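Local structure of putative 5-dehydro-2-deoxygluconokinase (Bacillus halodurans C-125, 2QCV) at residues A[248-259]-A[289-297]; A[206-214]-A[219-229]. The protein probably phosphorylates 5-dehydro-2-deoxy-D-gluconate at the expense of ATP, a step in the breakdown of myo-inositol to acetyl-CoA. All coordinates share one frame; numbering follows the deposited sequence.

Contact 1: residues A[248-259]-A[289-297]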
loop_
_atom_site.group_PDB
_atom_site.type_symbol
_atom_site.label_atom_id
_atom_site.label_comp_id
_atom_site.label_asym_id
_atom_site.label_seq_id
_atom_site.Cartn_x
_atom_site.Cartn_y
_atom_site.Cartn_z
ATOM N N ALA A 248 -33.343 2.493 -27.786
ATOM C CA ALA A 248 -33.904 2.402 -26.461
ATOM C C ALA A 248 -34.963 1.315 -26.472
ATOM O O ALA A 248 -35.777 1.208 -27.435
ATOM C CB ALA A 248 -34.513 3.732 -26.050
ATOM N N TYR A 249 -34.982 0.534 -25.407
ATOM C CA TYR A 249 -35.899 -0.604 -25.264
ATOM C C TYR A 249 -36.631 -0.510 -23.921
ATOM O O TYR A 249 -35.997 -0.235 -22.926
ATOM C CB TYR A 249 -35.083 -1.900 -25.264
ATOM C CG TYR A 249 -34.190 -2.097 -26.479
ATOM C CD1 TYR A 249 -34.693 -2.688 -27.631
ATOM C CD2 TYR A 249 -32.877 -1.658 -26.479
ATOM C CE1 TYR A 249 -33.903 -2.880 -28.760
ATOM C CE2 TYR A 249 -32.062 -1.850 -27.563
ATOM C CZ TYR A 249 -32.583 -2.471 -28.719
ATOM O OH TYR A 249 -31.816 -2.637 -29.805
ATOM N N THR A 250 -37.934 -0.763 -23.903
ATOM C CA THR A 250 -38.750 -0.724 -22.684
ATOM C C THR A 250 -39.171 -2.136 -22.291
ATOM O O THR A 250 -39.264 -3.040 -23.143
ATOM C CB THR A 250 -40.014 0.153 -22.855
ATOM O OG1 THR A 250 -40.918 -0.490 -23.764
ATOM C CG2 THR A 250 -39.616 1.521 -23.352
ATOM N N LYS A 251 -39.407 -2.324 -20.996
ATOM C CA LYS A 251 -39.782 -3.610 -20.464
ATOM C C LYS A 251 -41.138 -4.066 -21.062
ATOM O O LYS A 251 -41.367 -5.247 -21.255
ATOM C CB LYS A 251 -39.890 -3.548 -18.944
ATOM C CG LYS A 251 -40.256 -4.938 -18.406
ATOM C CD LYS A 251 -40.183 -5.116 -16.932
ATOM C CE LYS A 251 -40.007 -6.644 -16.625
ATOM N NZ LYS A 251 -39.490 -6.889 -15.279
ATOM N N ALA A 252 -41.992 -3.102 -21.380
ATOM C CA ALA A 252 -43.279 -3.328 -22.084
ATOM C C ALA A 252 -43.113 -3.901 -23.488
ATOM O O ALA A 252 -44.056 -4.410 -24.049
ATOM C CB ALA A 252 -44.080 -2.003 -22.162
ATOM N N GLY A 253 -41.917 -3.812 -24.058
ATOM C CA GLY A 253 -41.601 -4.476 -25.297
ATOM C C GLY A 253 -41.521 -3.531 -26.476
ATOM O O GLY A 253 -41.517 -3.973 -27.599
ATOM N N GLU A 254 -41.410 -2.229 -26.241
ATOM C CA GLU A 254 -41.251 -1.280 -27.347
ATOM C C GLU A 254 -39.763 -1.011 -27.578
ATOM O O GLU A 254 -38.937 -1.287 -26.705
ATOM C CB GLU A 254 -42.007 0.014 -27.042
ATOM C CG GLU A 254 -43.483 -0.229 -26.737
ATOM C CD GLU A 254 -44.256 -0.839 -27.930
ATOM O OE1 GLU A 254 -43.942 -0.490 -29.105
ATOM O OE2 GLU A 254 -45.172 -1.670 -27.675
ATOM N N ALA A 255 -39.428 -0.536 -28.777
ATOM C CA ALA A 255 -38.049 -0.183 -29.140
ATOM C C ALA A 255 -38.078 1.083 -29.977
ATOM O O ALA A 255 -39.005 1.275 -30.809
ATOM C CB ALA A 255 -37.371 -1.299 -29.909
ATOM N N TYR A 256 -37.101 1.954 -29.755
ATOM C CA TYR A 256 -37.035 3.276 -30.402
ATOM C C TYR A 256 -35.632 3.475 -30.925
ATOM O O TYR A 256 -34.685 2.936 -30.347
ATOM C CB TYR A 256 -37.338 4.394 -29.391
ATOM C CG TYR A 256 -38.670 4.226 -28.745
ATOM C CD1 TYR A 256 -39.798 4.769 -29.323
ATOM C CD2 TYR A 256 -38.811 3.490 -27.553
ATOM C CE1 TYR A 256 -41.036 4.612 -28.747
ATOM C CE2 TYR A 256 -40.055 3.331 -26.962
ATOM C CZ TYR A 256 -41.164 3.904 -27.575
ATOM O OH TYR A 256 -42.445 3.766 -27.066
ATOM N N ARG A 257 -35.501 4.231 -32.008
ATOM C CA ARG A 257 -34.220 4.445 -32.651
ATOM C C ARG A 257 -33.914 5.921 -32.721
ATOM O O ARG A 257 -34.797 6.743 -32.971
ATOM C CB ARG A 257 -34.253 3.820 -34.055
ATOM C CG ARG A 257 -33.063 4.159 -34.887
ATOM C CD ARG A 257 -33.348 3.881 -36.333
ATOM N NE ARG A 257 -33.348 2.459 -36.663
ATOM C CZ ARG A 257 -32.313 1.809 -37.193
ATOM N NH1 ARG A 257 -31.136 2.410 -37.399
ATOM N NH2 ARG A 257 -32.456 0.532 -37.490
ATOM N N GLY A 258 -32.669 6.238 -32.422
ATOM C CA GLY A 258 -32.083 7.571 -32.541
ATOM C C GLY A 258 -30.937 7.548 -33.530
ATOM O O GLY A 258 -30.414 6.451 -33.879
ATOM N N TYR A 259 -30.498 8.752 -33.921
ATOM C CA TYR A 259 -29.555 8.946 -35.000
ATOM C C TYR A 259 -28.471 9.909 -34.566
ATOM O O TYR A 259 -28.759 10.950 -33.952
ATOM C CB TYR A 259 -30.266 9.503 -36.276
ATOM C CG TYR A 259 -31.516 8.711 -36.586
ATOM C CD1 TYR A 259 -31.451 7.547 -37.354
ATOM C CD2 TYR A 259 -32.728 9.054 -36.008
ATOM C CE1 TYR A 259 -32.582 6.792 -37.566
ATOM C CE2 TYR A 259 -33.842 8.295 -36.206
ATOM C CZ TYR A 259 -33.757 7.170 -37.009
ATOM O OH TYR A 259 -34.904 6.432 -37.189
ATOM N N ILE A 289 -39.535 8.859 -25.307
ATOM C CA ILE A 289 -38.231 8.213 -25.523
ATOM C C ILE A 289 -37.678 8.499 -26.902
ATOM O O ILE A 289 -36.478 8.765 -27.060
ATOM C CB ILE A 289 -38.330 6.696 -25.250
ATOM C CG1 ILE A 289 -38.696 6.465 -23.780
ATOM C CG2 ILE A 289 -37.046 5.966 -25.667
ATOM C CD1 ILE A 289 -39.213 5.094 -23.478
ATOM N N GLU A 290 -38.519 8.420 -27.931
ATOM C CA GLU A 290 -38.012 8.599 -29.294
ATOM C C GLU A 290 -37.405 9.980 -29.482
ATOM O O GLU A 290 -36.315 10.122 -30.028
ATOM C CB GLU A 290 -39.120 8.428 -30.315
ATOM C CG GLU A 290 -38.607 8.373 -31.715
ATOM C CD GLU A 290 -39.757 8.127 -32.701
ATOM O OE1 GLU A 290 -40.812 7.634 -32.257
ATOM O OE2 GLU A 290 -39.611 8.495 -33.875
ATOM N N THR A 291 -38.069 11.000 -28.954
ATOM C CA THR A 291 -37.516 12.343 -28.997
ATOM C C THR A 291 -36.298 12.522 -28.086
ATOM O O THR A 291 -35.361 13.225 -28.460
ATOM C CB THR A 291 -38.581 13.421 -28.709
ATOM O OG1 THR A 291 -39.610 13.343 -29.726
ATOM C CG2 THR A 291 -37.940 14.828 -28.745
ATOM N N ALA A 292 -36.320 11.904 -26.904
ATOM C CA ALA A 292 -35.184 11.963 -25.980
ATOM C C ALA A 292 -33.894 11.474 -26.649
ATOM O O ALA A 292 -32.830 12.037 -26.430
ATOM C CB ALA A 292 -35.473 11.194 -24.688
ATOM N N LEU A 293 -33.984 10.425 -27.458
ATOM C CA LEU A 293 -32.820 9.950 -28.211
ATOM C C LEU A 293 -32.232 11.035 -29.135
ATOM O O LEU A 293 -30.998 11.124 -29.275
ATOM C CB LEU A 293 -33.173 8.685 -28.992
ATOM C CG LEU A 293 -33.532 7.412 -28.225
ATOM C CD1 LEU A 293 -34.094 6.337 -29.220
ATOM C CD2 LEU A 293 -32.324 6.847 -27.413
ATOM N N LYS A 294 -33.091 11.885 -29.713
ATOM C CA LYS A 294 -32.611 12.966 -30.584
ATOM C C LYS A 294 -31.912 14.042 -29.772
ATOM O O LYS A 294 -30.873 14.570 -30.169
ATOM C CB LYS A 294 -33.771 13.598 -31.337
ATOM C CG LYS A 294 -34.557 12.638 -32.198
ATOM C CD LYS A 294 -35.559 13.330 -33.125
ATOM C CE LYS A 294 -36.547 12.316 -33.748
ATOM N NZ LYS A 294 -35.824 11.210 -34.438
ATOM N N TYR A 295 -32.484 14.389 -28.622
ATOM C CA TYR A 295 -31.842 15.325 -27.727
ATOM C C TYR A 295 -30.459 14.855 -27.296
ATOM O O TYR A 295 -29.549 15.653 -27.318
ATOM C CB TYR A 295 -32.718 15.617 -26.504
ATOM C CG TYR A 295 -33.744 16.690 -26.752
ATOM C CD1 TYR A 295 -34.890 16.439 -27.538
ATOM C CD2 TYR A 295 -33.612 17.948 -26.173
ATOM C CE1 TYR A 295 -35.826 17.410 -27.743
ATOM C CE2 TYR A 295 -34.589 18.970 -26.397
ATOM C CZ TYR A 295 -35.683 18.674 -27.178
ATOM O OH TYR A 295 -36.661 19.614 -27.430
ATOM N N GLY A 296 -30.295 13.583 -26.934
ATOM C CA GLY A 296 -28.993 13.090 -26.482
ATOM C C GLY A 296 -27.999 13.140 -27.642
ATOM O O GLY A 296 -26.862 13.605 -27.499
ATOM N N SER A 297 -28.447 12.682 -28.800
ATOM C CA SER A 297 -27.583 12.668 -29.959
ATOM C C SER A 297 -27.174 14.065 -30.425
ATOM O O SER A 297 -26.001 14.299 -30.763
ATOM C CB SER A 297 -28.254 11.913 -31.114
ATOM O OG SER A 297 -28.748 10.683 -30.677
HETATM O O HOH W 1 -35.238 9.345 -32.409
#

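Contact 2: residues A[206-214]-A[219-229]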
loop_
_atom_site.group_PDB
_atom_site.type_symbol
_atom_site.label_atom_id
_atom_site.label_comp_id
_atom_site.label_asym_id
_atom_site.label_seq_id
_atom_site.Cartn_x
_atom_site.Cartn_y
_atom_site.Cartn_z
ATOM N N THR A 206 -22.830 2.455 -24.173
ATOM C CA THR A 206 -22.503 2.028 -25.498
ATOM C C THR A 206 -22.595 0.514 -25.592
ATOM O O THR A 206 -22.516 -0.203 -24.590
ATOM C CB THR A 206 -21.073 2.481 -25.907
ATOM O OG1 THR A 206 -20.103 1.783 -25.112
ATOM C CG2 THR A 206 -20.898 3.996 -25.746
ATOM N N ARG A 207 -22.690 -0.000 -26.810
ATOM C CA ARG A 207 -22.703 -1.446 -27.017
ATOM C C ARG A 207 -21.437 -2.055 -26.409
ATOM O O ARG A 207 -21.499 -3.073 -25.775
ATOM C CB ARG A 207 -22.822 -1.736 -28.523
ATOM C CG ARG A 207 -22.858 -3.197 -28.960
ATOM C CD ARG A 207 -24.037 -3.968 -28.357
ATOM N NE ARG A 207 -23.631 -4.752 -27.183
ATOM C CZ ARG A 207 -24.443 -5.453 -26.396
ATOM N NH1 ARG A 207 -25.760 -5.498 -26.628
ATOM N NH2 ARG A 207 -23.932 -6.156 -25.378
ATOM N N GLU A 208 -20.285 -1.406 -26.562
ATOM C CA GLU A 208 -19.049 -1.915 -25.972
ATOM C C GLU A 208 -19.113 -1.994 -24.448
ATOM O O GLU A 208 -18.656 -2.969 -23.846
ATOM C CB GLU A 208 -17.865 -1.082 -26.452
ATOM C CG GLU A 208 -17.549 -1.300 -27.918
ATOM N N GLU A 209 -19.761 -1.022 -23.830
ATOM C CA GLU A 209 -19.950 -0.997 -22.395
ATOM C C GLU A 209 -20.898 -2.109 -21.913
ATOM O O GLU A 209 -20.669 -2.728 -20.861
ATOM C CB GLU A 209 -20.407 0.391 -21.976
ATOM C CG GLU A 209 -19.331 1.420 -22.105
ATOM C CD GLU A 209 -19.768 2.883 -21.946
ATOM O OE1 GLU A 209 -20.939 3.254 -22.107
ATOM O OE2 GLU A 209 -18.893 3.693 -21.623
ATOM N N PHE A 210 -21.941 -2.394 -22.670
ATOM C CA PHE A 210 -22.783 -3.529 -22.341
ATOM C C PHE A 210 -22.042 -4.835 -22.515
ATOM O O PHE A 210 -22.286 -5.785 -21.724
ATOM C CB PHE A 210 -24.103 -3.535 -23.124
ATOM C CG PHE A 210 -25.146 -2.553 -22.561
ATOM C CD1 PHE A 210 -25.956 -2.922 -21.510
ATOM C CD2 PHE A 210 -25.247 -1.274 -23.056
ATOM C CE1 PHE A 210 -26.908 -2.029 -21.001
ATOM C CE2 PHE A 210 -26.229 -0.361 -22.553
ATOM C CZ PHE A 210 -27.042 -0.742 -21.545
ATOM N N ASP A 211 -21.160 -4.926 -23.520
ATOM C CA ASP A 211 -20.319 -6.120 -23.656
ATOM C C ASP A 211 -19.506 -6.332 -22.368
ATOM O O ASP A 211 -19.457 -7.434 -21.868
ATOM C CB ASP A 211 -19.329 -6.059 -24.834
ATOM C CG ASP A 211 -19.993 -5.887 -26.158
ATOM O OD1 ASP A 211 -21.178 -6.270 -26.308
ATOM O OD2 ASP A 211 -19.309 -5.397 -27.088
ATOM N N VAL A 212 -18.919 -5.263 -21.835
ATOM C CA VAL A 212 -18.149 -5.353 -20.584
ATOM C C VAL A 212 -19.017 -5.814 -19.420
ATOM O O VAL A 212 -18.638 -6.709 -18.678
ATOM C CB VAL A 212 -17.417 -4.028 -20.317
ATOM C CG1 VAL A 212 -16.820 -3.971 -18.899
ATOM C CG2 VAL A 212 -16.312 -3.876 -21.404
ATOM N N LEU A 213 -20.176 -5.196 -19.273
ATOM C CA LEU A 213 -21.184 -5.587 -18.294
ATOM C C LEU A 213 -21.486 -7.084 -18.339
ATOM O O LEU A 213 -21.634 -7.731 -17.308
ATOM C CB LEU A 213 -22.450 -4.773 -18.541
ATOM C CG LEU A 213 -23.684 -4.853 -17.607
ATOM C CD1 LEU A 213 -24.568 -3.588 -17.565
ATOM C CD2 LEU A 213 -24.546 -6.094 -17.927
ATOM N N GLU A 214 -21.588 -7.619 -19.551
ATOM C CA GLU A 214 -21.968 -9.001 -19.734
ATOM C C GLU A 214 -20.787 -9.941 -19.682
ATOM O O GLU A 214 -20.936 -11.139 -19.977
ATOM C CB GLU A 214 -22.711 -9.133 -21.064
ATOM C CG GLU A 214 -24.049 -8.384 -21.072
ATOM C CD GLU A 214 -24.657 -8.290 -22.482
ATOM O OE1 GLU A 214 -24.406 -9.176 -23.306
ATOM O OE2 GLU A 214 -25.353 -7.332 -22.766
ATOM N N LYS A 219 -18.676 -8.373 -29.490
ATOM C CA LYS A 219 -19.898 -7.612 -29.525
ATOM C C LYS A 219 -21.097 -8.481 -29.273
ATOM O O LYS A 219 -21.261 -9.478 -29.925
ATOM C CB LYS A 219 -20.062 -6.977 -30.892
ATOM C CG LYS A 219 -21.256 -6.109 -30.999
ATOM C CD LYS A 219 -21.428 -5.623 -32.443
ATOM C CE LYS A 219 -20.528 -4.458 -32.746
ATOM N NZ LYS A 219 -20.795 -3.964 -34.127
ATOM N N GLY A 220 -21.960 -8.048 -28.367
ATOM C CA GLY A 220 -23.171 -8.763 -28.020
ATOM C C GLY A 220 -24.362 -8.315 -28.860
ATOM O O GLY A 220 -24.246 -7.443 -29.709
ATOM N N ASP A 221 -25.484 -8.972 -28.622
ATOM C CA ASP A 221 -26.748 -8.795 -29.362
ATOM C C ASP A 221 -27.678 -8.055 -28.419
ATOM O O ASP A 221 -27.890 -8.499 -27.269
ATOM C CB ASP A 221 -27.313 -10.182 -29.692
ATOM C CG ASP A 221 -28.666 -10.144 -30.415
ATOM O OD1 ASP A 221 -29.483 -9.247 -30.168
ATOM O OD2 ASP A 221 -28.912 -11.058 -31.207
ATOM N N ASN A 222 -28.223 -6.932 -28.871
ATOM C CA ASN A 222 -29.078 -6.103 -28.004
ATOM C C ASN A 222 -30.299 -6.901 -27.519
ATOM O O ASN A 222 -30.786 -6.673 -26.402
ATOM C CB ASN A 222 -29.549 -4.843 -28.699
ATOM C CG ASN A 222 -28.429 -3.855 -28.979
ATOM O OD1 ASN A 222 -27.259 -4.101 -28.688
ATOM N ND2 ASN A 222 -28.802 -2.720 -29.556
ATOM N N ASP A 223 -30.844 -7.779 -28.376
ATOM C CA ASP A 223 -32.030 -8.554 -27.990
ATOM C C ASP A 223 -31.698 -9.485 -26.817
ATOM O O ASP A 223 -32.510 -9.673 -25.915
ATOM C CB ASP A 223 -32.621 -9.348 -29.158
ATOM C CG ASP A 223 -33.233 -8.450 -30.225
ATOM O OD1 ASP A 223 -33.658 -7.319 -29.891
ATOM O OD2 ASP A 223 -33.294 -8.875 -31.393
ATOM N N GLU A 224 -30.495 -10.039 -26.795
ATOM C CA GLU A 224 -30.073 -10.873 -25.682
ATOM C C GLU A 224 -29.798 -10.050 -24.438
ATOM O O GLU A 224 -30.128 -10.465 -23.321
ATOM C CB GLU A 224 -28.848 -11.712 -26.066
ATOM C CG GLU A 224 -29.196 -12.809 -27.081
ATOM C CD GLU A 224 -30.367 -13.662 -26.593
ATOM O OE1 GLU A 224 -30.244 -14.252 -25.493
ATOM O OE2 GLU A 224 -31.423 -13.703 -27.280
ATOM N N THR A 225 -29.190 -8.886 -24.614
ATOM C CA THR A 225 -28.909 -7.983 -23.492
ATOM C C THR A 225 -30.180 -7.640 -22.758
ATOM O O THR A 225 -30.222 -7.698 -21.522
ATOM C CB THR A 225 -28.260 -6.703 -23.999
ATOM O OG1 THR A 225 -27.021 -7.054 -24.629
ATOM C CG2 THR A 225 -28.049 -5.670 -22.893
ATOM N N ILE A 226 -31.208 -7.227 -23.494
ATOM C CA ILE A 226 -32.433 -6.785 -22.849
ATOM C C ILE A 226 -33.234 -7.967 -22.317
ATOM O O ILE A 226 -33.888 -7.824 -21.299
ATOM C CB ILE A 226 -33.303 -5.872 -23.759
ATOM C CG1 ILE A 226 -33.985 -6.697 -24.853
ATOM C CG2 ILE A 226 -32.446 -4.657 -24.252
ATOM C CD1 ILE A 226 -34.718 -5.912 -25.924
ATOM N N ARG A 227 -33.163 -9.124 -22.974
ATOM C CA ARG A 227 -33.852 -10.317 -22.448
ATOM C C ARG A 227 -33.315 -10.655 -21.052
ATOM O O ARG A 227 -34.069 -11.032 -20.163
ATOM C CB ARG A 227 -33.690 -11.499 -23.397
ATOM C CG ARG A 227 -34.334 -12.797 -22.941
ATOM C CD ARG A 227 -34.138 -13.930 -24.009
ATOM N N TYR A 228 -32.003 -10.505 -20.879
ATOM C CA TYR A 228 -31.332 -10.654 -19.596
ATOM C C TYR A 228 -31.769 -9.588 -18.563
ATOM O O TYR A 228 -32.340 -9.920 -17.516
ATOM C CB TYR A 228 -29.770 -10.701 -19.805
ATOM C CG TYR A 228 -28.949 -10.187 -18.643
ATOM C CD1 TYR A 228 -29.140 -10.670 -17.352
ATOM C CD2 TYR A 228 -27.937 -9.247 -18.848
ATOM C CE1 TYR A 228 -28.396 -10.191 -16.297
ATOM C CE2 TYR A 228 -27.195 -8.767 -17.812
ATOM C CZ TYR A 228 -27.429 -9.235 -16.524
ATOM O OH TYR A 228 -26.684 -8.761 -15.485
ATOM N N LEU A 229 -31.567 -8.312 -18.870
ATOM C CA LEU A 229 -31.784 -7.273 -17.871
ATOM C C LEU A 229 -33.245 -7.076 -17.512
ATOM O O LEU A 229 -33.550 -6.695 -16.382
ATOM C CB LEU A 229 -31.172 -5.957 -18.332
ATOM C CG LEU A 229 -29.651 -5.908 -18.228
ATOM C CD1 LEU A 229 -29.171 -4.611 -18.796
ATOM C CD2 LEU A 229 -29.166 -6.101 -16.772
HETATM O O HOH W 2 -25.647 -9.558 -25.553
#

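Contact 1: residues A[248-259]-A[289-297]
Ile289, at the start of the helix, shares the apolar contact with the hairpin with Leu293. Its CB stands over one face of the Tyr256 ring, 4.2 Å from the centroid in a CH-pi contact, and the two side chains cross at about a right angle. With CG2 anti to the backbone N and CG1 beside it (chi1 -63°), the branches diverge: Ile289 CG2 presses on Ala248 CB at a tight 3.4 Å, whereas Ile289 CD1 meets Thr250 CG2 at 3.6 Å. The two branches of this beta-branched residue thus lie along strand 248-250, while CB and CG2 also meet Tyr256 of strand 255-258. Replacing Tyr256 by an alanine would probably strip the cover from Ile289 CB and open a gap beside Glu290 CB. One turn on, Leu293 CD1 lies 3.5 Å from Gly258 N; glycine suits this place because a CB would collide with Leu293 CB.

Polar links run through one water, which donates to Arg257 O and Glu290 O and accepts from Lys294 NZ. That ammonium also sits at the edge of the Tyr259 ring, in its plane. Ser297 OG turns back to Leu293 O, 2.7 Å away.

A helix laid on the edge hairpin of the central sheet, 27° from strand 255-258, fits the layered alpha/beta fold of PfkB (ribokinase-like) kinases.

Contact 2: residues A[206-214]-A[219-229]
Arg207 leaves its helix with CG anti to the backbone N (chi1 180°) and then bends at chi2 (60°) and chi3, which carries the guanidinium across to segment 219-229. There Arg207 NH1 donates two nearly straight bonds in the guanidinium plane, to Thr225 OG1 at 2.8 Å and to Asn222 OD1 at 2.9 Å. Within its own segment, NE and NH2 both grip Asp211 OD1, and NH2 forms a second salt bridge with OE2 of Glu214, just past the helix end. Only arginine has enough N-H groups for all these bonds, and the two carboxylates probably stabilise its charge.

Thr225 OG1 in turn donates a hydrogen bond to Glu214 OE2, met on the syn side at a short 2.5 Å. Asp211 OD1 takes a third donor, Gly220 N, at 2.8 Å. The Gly220 carbonyl carbon lies over the centre of one guanidinium face; a CB on Gly220 would clash with Arg207 NH2. A water joins Glu214 OE1, Asp221 N and Thr225 OG1.

Farther along, Phe210 CD1 packs on Thr225 CG2 at 3.7 Å, and Leu213 CD2 meets the edge of the Tyr228 ring, whose hydroxyl bonds Glu198.

Two short helices, begun by a Thr206–Glu209 capping box and an Asp221 N-cap, are here joined by hydrogen bonds from a salt-bridge network belonging to the first segment.

In the fold
From the N terminus, contact 2 comes first: strand 202-206 runs into helix 207-213, and a connection of eight residues, 214-221, brings helix 222-229 back beside it. The chain then re-enters the sheet as strand 236-240, against which Phe210 and Leu229 pack, and continues into the hairpin of strands 246-250 and 255-258. Contact 1 closes a longer loop, which contains helix 271-284, when helix 289-305 returns to that hairpin. The two contacts follow in series, neither nested nor crossed. They meet where Tyr249, in strand 246-250, probably bonds Asn222 through its hydroxyl and packs on Ile226, tying the helix pair to the strand next to the edge of the central sheet.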